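Local coordinates for protein ribulose-1,5-bisphosphate carboxylase/oxygenase large subunit (Rhodopseudomonas palustris, PDB 3QFW) that belongs to the Rubisco-like branch of the Rubisco large-chain family and probably catalyses an enolisation-type reaction on a phosphorylated sugar rather than carbon fixation, at residues 151-154 / 155-159; 321-324 / 325-328. All coordinates share one frame; numbering follows the deposited sequence.

Contact 1: 151-154 / 155-159; sequences IAHQ and LALGG
Two donors reach the carbonyl oxygen of Gln-154: the amide of Gly-158 makes a weak bond to it, with N 3.3 Å from O, and the hydroxyl of Thr-354 bonds to it from outside the segments. Upstream, the i to i+4 bonding of the helix is regular and stronger. Ala-156 N lies 2.8 Å from Ala-152 O in a nearly straight bond (168° at the hydrogen), and Leu-155 N and Leu-157 N likewise bond to Ile-151 O and His-153 O. The stronger bond of the Gly-158 amide goes to Leu-155 O, at 2.9 Å from its N. The helix then stops in a Schellman motif: Gly-159 turns to a positive phi of 93°, where a side chain would press on the preceding carbonyl, and its N bonds to Ala-156 O at 3.1 Å.

Among the side chains, Ile-151 and Leu-155 run alongside each other, CG2 of the first 3.7 Å from CD1 of the second. Leu-155 carries its CG beside its own backbone N (chi1 -62°), and this brings CG to 3.3 Å from Ile-151 O. One turn on, CD1 of Leu-157 meets the His-153 ring obliquely, 3.9 Å from NE2; the other ring nitrogen, ND1, is hydrogen-bonded to Ala-187 O. With an alanine in place of Leu-157, the His-153 ring would probably lose the apolar contact at its NE2 and CD2 side, and a gap would be likely to open towards Thr-354. The extended side chain of Gln-154 runs back along the helix and bonds NE2 to Ser-150 O.

Helix 145-157 is the crossover between parallel strands 133-138 and 162-165 of the TIM barrel. Leu-155 packs on both strands, at Ser-136, Leu-138 and Ile-163, while Ala-152 and Ala-156 meet helix 177-195 and Gln-154 and Leu-157 touch helix 353-366.

Contact 2: 321-324 / 325-328; sequences GIML and QRVN
Met-323 and Arg-326 are joined by the one hydrogen bond between the two segments: Arg-326 N lies 2.8 Å from Met-323 O, with an angle of 162° at the hydrogen. The amide comes from above the carbonyl plane, 54° out of it, so the bond does not follow a lone pair. With Leu-324 and Gln-325 at its two corners, in backbone conformations close to the standard ones, this closes a type I beta turn that leads into helix 327-334.

Van der Waals contact does most of the remaining work, and Met-323 is at its centre. Its chain runs extended beside that of Gln-325, the two pointing the same way, with SD 3.5 Å from Gln-325 CG and the terminal CE close against Gln-325 OE1 at 3.1 Å. Arg-326 passes obliquely across the same thioether chain; its first torsion sets CG beside the backbone N, 3.4 Å from Met-323 CG and 3.7 Å from Gly-321 O. A first torsion of 25°, about midway between eclipsed and staggered, sets the methionine in this position and suggests some strain. Val-327 adds a looser contact, CG2 being 4.0 Å from Met-323 O, and together with Leu-324 it packs on Phe-360 of helix 353-366.

Charge enters through Arg-326. Bends at its second and third torsions carry the guanidinium round, leaving NH1 4.0 Å from Gly-321 O, too far for a hydrogen bond, while NE forms a salt bridge with Glu-329 and the side chain also touches Asn-285 and Tyr-286.

The methylene part of Arg-326 thus serves as an apolar surface for Met-323, while its guanidinium is engaged elsewhere. The turn rests on one backbone bond and on contacts of the thioether with the arginine stem and with the stem and amide of Gln-325, and the salt bridge is likely to limit how far the arginine can swing away.

Both contacts belong to the TIM barrel and are local, yet they lie at different points of it: contact 1 at the closing end of helix 145-157, contact 2 in the loop from strand 315-319 to helix 327-334. Their centres are 19 Å apart and they do not touch, though each reaches helix 353-366, one at Leu-353 and Thr-354, the other at Phe-360 and Lys-363. Contact 1 is half buried, relies on repeated main-chain bonds and turns small or aliphatic residues towards strands and a neighbouring helix. Contact 2 is more open to solvent, has a single main-chain bond and relies on long side chains, two of them polar.

Contact 1: 151-154 / 155-159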
loop_
_atom_site.group_PDB
_atom_site.type_symbol
_atom_site.label_atom_id
_atom_site.label_comp_id
_atom_site.label_asym_id
_atom_site.label_seq_id
_atom_site.Cartn_x
_atom_site.Cartn_y
_atom_site.Cartn_z
ATOM N N ILE B 151 -1.161 26.226 18.524
ATOM C CA ILE B 151 -0.631 26.453 17.183
ATOM C C ILE B 151 -1.753 26.622 16.171
ATOM O O ILE B 151 -1.753 27.574 15.378
ATOM C CB ILE B 151 0.257 25.283 16.721
ATOM C CG1 ILE B 151 1.510 25.191 17.592
ATOM C CG2 ILE B 151 0.623 25.451 15.250
ATOM C CD1 ILE B 151 2.269 26.491 17.705
ATOM N N ALA B 152 -2.708 25.697 16.193
ATOM C CA ALA B 152 -3.858 25.772 15.295
ATOM C C ALA B 152 -4.580 27.104 15.429
ATOM O O ALA B 152 -5.013 27.699 14.436
ATOM C CB ALA B 152 -4.821 24.636 15.564
ATOM N N HIS B 153 -4.715 27.567 16.667
ATOM C CA HIS B 153 -5.409 28.820 16.946
ATOM C C HIS B 153 -4.689 29.981 16.261
ATOM O O HIS B 153 -5.314 30.837 15.623
ATOM C CB HIS B 153 -5.503 29.042 18.458
ATOM C CG HIS B 153 -6.378 30.197 18.851
ATOM N ND1 HIS B 153 -7.754 30.115 18.887
ATOM C CD2 HIS B 153 -6.067 31.458 19.238
ATOM C CE1 HIS B 153 -8.254 31.274 19.280
ATOM N NE2 HIS B 153 -7.251 32.106 19.494
ATOM N N GLN B 154 -3.366 30.004 16.389
ATOM C CA GLN B 154 -2.575 31.055 15.769
ATOM C C GLN B 154 -2.681 30.995 14.246
ATOM O O GLN B 154 -2.826 32.015 13.594
ATOM C CB GLN B 154 -1.124 30.997 16.241
ATOM C CG GLN B 154 -0.980 31.236 17.738
ATOM C CD GLN B 154 0.345 30.747 18.296
ATOM O OE1 GLN B 154 1.398 31.333 18.042
ATOM N NE2 GLN B 154 0.296 29.664 19.064
ATOM N N LEU B 155 -2.636 29.792 13.679
ATOM C CA LEU B 155 -2.770 29.650 12.231
ATOM C C LEU B 155 -4.140 30.139 11.746
ATOM O O LEU B 155 -4.236 30.930 10.805
ATOM C CB LEU B 155 -2.529 28.193 11.814
ATOM C CG LEU B 155 -1.119 27.701 12.147
ATOM C CD1 LEU B 155 -1.023 26.169 12.054
ATOM C CD2 LEU B 155 -0.091 28.379 11.253
ATOM N N ALA B 156 -5.196 29.671 12.403
ATOM C CA ALA B 156 -6.558 30.016 12.007
ATOM C C ALA B 156 -6.805 31.517 12.163
ATOM O O ALA B 156 -7.510 32.133 11.361
ATOM C CB ALA B 156 -7.564 29.206 12.824
ATOM N N LEU B 157 -6.195 32.107 13.182
ATOM C CA LEU B 157 -6.275 33.551 13.380
ATOM C C LEU B 157 -5.714 34.306 12.178
ATOM O O LEU B 157 -6.159 35.408 11.875
ATOM C CB LEU B 157 -5.552 33.972 14.666
ATOM C CG LEU B 157 -6.426 34.116 15.918
ATOM C CD1 LEU B 157 -5.615 34.666 17.087
ATOM C CD2 LEU B 157 -7.615 35.026 15.628
ATOM N N GLY B 158 -4.751 33.698 11.491
ATOM C CA GLY B 158 -4.112 34.306 10.338
ATOM C C GLY B 158 -4.881 34.181 9.037
ATOM O O GLY B 158 -4.494 34.756 8.018
ATOM N N GLY B 159 -5.979 33.436 9.063
ATOM C CA GLY B 159 -6.836 33.315 7.893
ATOM C C GLY B 159 -6.539 32.125 6.985
ATOM O O GLY B 159 -7.066 32.027 5.876
#

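Contact 2: 321-324 / 325-328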
loop_
_atom_site.group_PDB
_atom_site.type_symbol
_atom_site.label_atom_id
_atom_site.label_comp_id
_atom_site.label_asym_id
_atom_site.label_seq_id
_atom_site.Cartn_x
_atom_site.Cartn_y
_atom_site.Cartn_z
ATOM N N GLY B 321 9.062 23.590 0.473
ATOM C CA GLY B 321 9.610 24.807 1.043
ATOM C C GLY B 321 8.866 26.047 0.577
ATOM O O GLY B 321 9.468 26.980 0.038
ATOM N N ILE B 322 7.556 26.060 0.798
ATOM C CA ILE B 322 6.704 27.140 0.309
ATOM C C ILE B 322 6.814 28.393 1.181
ATOM O O ILE B 322 6.142 28.508 2.204
ATOM C CB ILE B 322 5.230 26.690 0.226
ATOM C CG1 ILE B 322 5.133 25.321 -0.444
ATOM C CG2 ILE B 322 4.394 27.716 -0.526
ATOM C CD1 ILE B 322 5.797 25.270 -1.794
ATOM N N MET B 323 7.665 29.326 0.760
ATOM C CA MET B 323 7.895 30.569 1.495
ATOM C C MET B 323 7.148 31.747 0.868
ATOM O O MET B 323 6.620 31.646 -0.237
ATOM C CB MET B 323 9.400 30.869 1.569
ATOM C CG MET B 323 10.232 30.235 0.445
ATOM S SD MET B 323 12.012 30.557 0.570
ATOM C CE MET B 323 12.627 29.653 -0.851
ATOM N N LEU B 324 7.102 32.867 1.579
ATOM C CA LEU B 324 6.460 34.062 1.049
ATOM C C LEU B 324 6.996 34.412 -0.335
ATOM O O LEU B 324 6.294 35.032 -1.146
ATOM C CB LEU B 324 6.655 35.243 2.004
ATOM C CG LEU B 324 5.370 35.781 2.640
ATOM C CD1 LEU B 324 4.479 36.422 1.592
ATOM C CD2 LEU B 324 4.622 34.682 3.383
ATOM N N GLN B 325 8.239 34.014 -0.597
ATOM C CA GLN B 325 8.900 34.317 -1.863
ATOM C C GLN B 325 8.449 33.410 -3.007
ATOM O O GLN B 325 8.704 33.713 -4.171
ATOM C CB GLN B 325 10.423 34.214 -1.723
ATOM C CG GLN B 325 10.966 32.797 -1.916
ATOM C CD GLN B 325 12.420 32.779 -2.355
ATOM O OE1 GLN B 325 12.858 31.859 -3.049
ATOM N NE2 GLN B 325 13.176 33.798 -1.952
ATOM N N ARG B 326 7.794 32.301 -2.679
ATOM C CA ARG B 326 7.426 31.306 -3.691
ATOM C C ARG B 326 5.990 31.481 -4.176
ATOM O O ARG B 326 5.619 30.953 -5.221
ATOM C CB ARG B 326 7.583 29.880 -3.151
ATOM C CG ARG B 326 8.968 29.499 -2.640
ATOM C CD ARG B 326 9.955 29.208 -3.768
ATOM N NE ARG B 326 9.399 28.356 -4.818
ATOM C CZ ARG B 326 9.480 27.030 -4.849
ATOM N NH1 ARG B 326 10.090 26.371 -3.870
ATOM N NH2 ARG B 326 8.944 26.357 -5.861
ATOM N N VAL B 327 5.186 32.208 -3.406
ATOM C CA VAL B 327 3.747 32.300 -3.665
ATOM C C VAL B 327 3.355 32.714 -5.099
ATOM O O VAL B 327 2.563 32.032 -5.741
ATOM C CB VAL B 327 3.044 33.209 -2.635
ATOM C CG1 VAL B 327 1.698 33.682 -3.169
ATOM C CG2 VAL B 327 2.878 32.478 -1.316
ATOM N N ASN B 328 3.898 33.810 -5.610
ATOM C CA ASN B 328 3.534 34.214 -6.972
ATOM C C ASN B 328 3.950 33.194 -8.036
ATOM O O ASN B 328 3.164 32.863 -8.929
ATOM C CB ASN B 328 4.046 35.623 -7.304
ATOM C CG ASN B 328 3.355 36.692 -6.489
ATOM O OD1 ASN B 328 2.292 36.456 -5.911
ATOM N ND2 ASN B 328 3.952 37.879 -6.438
#